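PDB 6VC6: 6-phospho-alpha-glucosidase from Merdibacter massiliensis, which probably hydrolyses 6-phospho-alpha-glucosides as a family 4 glycoside hydrolase, using NAD and a manganese ion in its active site. Local coordinates for residues 340-345 with 368-373. Sequence-based numbering, arbitrary orientation.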
loop_
_atom_site.group_PDB
_atom_site.type_symbol
_atom_site.label_atom_id
_atom_site.label_comp_id
_atom_site.label_asym_id
_atom_site.label_seq_id
_atom_site.Cartn_x
_atom_site.Cartn_y
_atom_site.Cartn_z
ATOM N N VAL A 340 -5.781 -0.396 -9.403
ATOM C CA VAL A 340 -5.176 0.783 -8.800
ATOM C C VAL A 340 -6.268 1.632 -8.160
ATOM O O VAL A 340 -7.461 1.351 -8.279
ATOM C CB VAL A 340 -4.372 1.616 -9.821
ATOM C CG1 VAL A 340 -3.265 0.776 -10.440
ATOM C CG2 VAL A 340 -5.295 2.168 -10.897
ATOM N N ILE A 341 -5.835 2.688 -7.475
ATOM C CA ILE A 341 -6.723 3.583 -6.742
ATOM C C ILE A 341 -7.006 4.804 -7.605
ATOM O O ILE A 341 -6.074 5.477 -8.065
ATOM C CB ILE A 341 -6.108 3.989 -5.392
ATOM C CG1 ILE A 341 -5.922 2.756 -4.505
ATOM C CG2 ILE A 341 -6.974 5.029 -4.699
ATOM C CD1 ILE A 341 -5.079 3.007 -3.277
ATOM N N VAL A 342 -8.291 5.095 -7.827
ATOM C CA VAL A 342 -8.709 6.176 -8.709
ATOM C C VAL A 342 -9.920 6.884 -8.116
ATOM O O VAL A 342 -10.637 6.346 -7.271
ATOM C CB VAL A 342 -9.051 5.673 -10.130
ATOM C CG1 VAL A 342 -7.800 5.214 -10.854
ATOM C CG2 VAL A 342 -10.077 4.551 -10.062
ATOM N N LYS A 343 -10.144 8.110 -8.584
ATOM C CA LYS A 343 -11.357 8.835 -8.238
ATOM C C LYS A 343 -12.563 8.170 -8.889
ATOM O O LYS A 343 -12.528 7.796 -10.065
ATOM C CB LYS A 343 -11.249 10.295 -8.682
ATOM C CG LYS A 343 -12.424 11.166 -8.269
ATOM C CD LYS A 343 -12.073 12.645 -8.352
ATOM C CE LYS A 343 -12.468 13.233 -9.696
ATOM N NZ LYS A 343 -11.415 14.135 -10.242
ATOM N N ASN A 344 -13.637 8.020 -8.114
ATOM C CA ASN A 344 -14.800 7.254 -8.546
ATOM C C ASN A 344 -15.522 7.925 -9.711
ATOM O O ASN A 344 -15.395 7.486 -10.858
ATOM C CB ASN A 344 -15.760 7.050 -7.372
ATOM C CG ASN A 344 -16.960 6.203 -7.739
ATOM O OD1 ASN A 344 -16.863 5.294 -8.563
ATOM N ND2 ASN A 344 -18.100 6.492 -7.122
ATOM N N GLU A 345 -16.283 8.978 -9.414
ATOM C CA GLU A 345 -17.041 9.748 -10.402
ATOM C C GLU A 345 -17.835 8.837 -11.342
ATOM O O GLU A 345 -17.707 8.889 -12.566
ATOM C CB GLU A 345 -16.124 10.684 -11.196
ATOM C CG GLU A 345 -16.816 11.963 -11.656
ATOM C CD GLU A 345 -15.895 12.896 -12.418
ATOM O OE1 GLU A 345 -14.721 13.035 -12.016
ATOM O OE2 GLU A 345 -16.348 13.493 -13.418
ATOM N N PRO A 368 -4.538 6.164 -15.433
ATOM C CA PRO A 368 -5.473 5.036 -15.393
ATOM C C PRO A 368 -6.790 5.368 -16.077
ATOM O O PRO A 368 -7.294 6.491 -15.993
ATOM C CB PRO A 368 -5.667 4.790 -13.893
ATOM C CG PRO A 368 -5.364 6.108 -13.259
ATOM C CD PRO A 368 -4.294 6.737 -14.098
ATOM N N ARG A 369 -7.342 4.370 -16.761
ATOM C CA ARG A 369 -8.638 4.464 -17.425
ATOM C C ARG A 369 -9.552 3.447 -16.749
ATOM O O ARG A 369 -9.536 2.261 -17.091
ATOM C CB ARG A 369 -8.502 4.201 -18.923
ATOM C CG ARG A 369 -9.363 5.083 -19.813
ATOM C CD ARG A 369 -8.929 4.955 -21.268
ATOM N NE ARG A 369 -10.026 5.178 -22.205
ATOM C CZ ARG A 369 -10.012 4.784 -23.475
ATOM N NH1 ARG A 369 -11.053 5.029 -24.259
ATOM N NH2 ARG A 369 -8.960 4.141 -23.961
ATOM N N ARG A 370 -10.342 3.909 -15.783
ATOM C CA ARG A 370 -11.134 3.009 -14.960
ATOM C C ARG A 370 -12.329 2.463 -15.731
ATOM O O ARG A 370 -12.865 3.106 -16.639
ATOM C CB ARG A 370 -11.613 3.721 -13.693
ATOM C CG ARG A 370 -12.683 4.772 -13.933
ATOM C CD ARG A 370 -12.728 5.790 -12.807
ATOM N NE ARG A 370 -13.870 6.694 -12.933
ATOM C CZ ARG A 370 -13.922 7.722 -13.775
ATOM N NH1 ARG A 370 -12.895 7.985 -14.571
ATOM N NH2 ARG A 370 -15.004 8.488 -13.820
HETATM N N MSE A 371 -12.745 1.258 -15.354
HETATM C CA MSE A 371 -13.893 0.605 -15.967
HETATM C C MSE A 371 -15.089 0.600 -15.031
HETATM O O MSE A 371 -14.953 0.362 -13.831
HETATM C CB MSE A 371 -13.536 -0.817 -16.370
HETATM C CG MSE A 371 -13.041 -0.899 -17.786
HETATM SE SE MSE A 371 -12.672 -2.709 -18.344
HETATM C CE MSE A 371 -10.745 -2.612 -18.160
ATOM N N ALA A 372 -16.265 0.874 -15.586
ATOM C CA ALA A 372 -17.469 0.977 -14.777
ATOM C C ALA A 372 -17.836 -0.373 -14.176
ATOM O O ALA A 372 -17.752 -1.413 -14.836
ATOM C CB ALA A 372 -18.627 1.513 -15.615
ATOM N N VAL A 373 -18.237 -0.347 -12.910
ATOM C CA VAL A 373 -18.712 -1.537 -12.222
ATOM C C VAL A 373 -20.221 -1.507 -12.005
ATOM O O VAL A 373 -20.842 -2.579 -11.921
ATOM C CB VAL A 373 -17.968 -1.727 -10.880
ATOM C CG1 VAL A 373 -18.553 -2.866 -10.056
ATOM C CG2 VAL A 373 -16.489 -1.970 -11.138
#
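Val342 lays its two methyls over Pro368 and Arg370: CG1 meets the proline ring, 3.5 Å from CG of Pro368, and CG2 lies 4.0 Å from CD of Arg370. Deeper in, Val340 sets its CG2 4.0 Å from CB of Pro368, the two side chains crossing at about a right angle. A branched valine suits position 342 because its methyls diverge from CB, one reaching a compact, rigid hydrocarbon ring and the other an aliphatic chain. Strand 356-364 separates strands 336-343 and 367-370 in the order of the mixed sheet, which curls so that their side chains meet; the axes of 340-343 and 368-370 cross at 73° and approach to 8.4 Å. Arg370 reaches across, pairing methylenes for Val342 with several N-H groups for carbonyl oxygens. Its extended chain brings NE to a 2.7 Å hydrogen bond with O of Asn344, 30° out of the guanidinium plane. NH2 binds O of Glu345 in that plane at 3.0 Å, and O of Asn344 weakly. The Asn344 side chain bonds instead to Ile348 and Gln352. Shortened to an alanine, position 342 would probably lose both methyl contacts, opening a gap beside Pro368 and leaving the aliphatic part of Arg370 less well held. The guanidinium's bonds to backbone carbonyls do not depend on the side chains of Asn344 and Glu345, and are likely to steady the chain leaving strand 336-343.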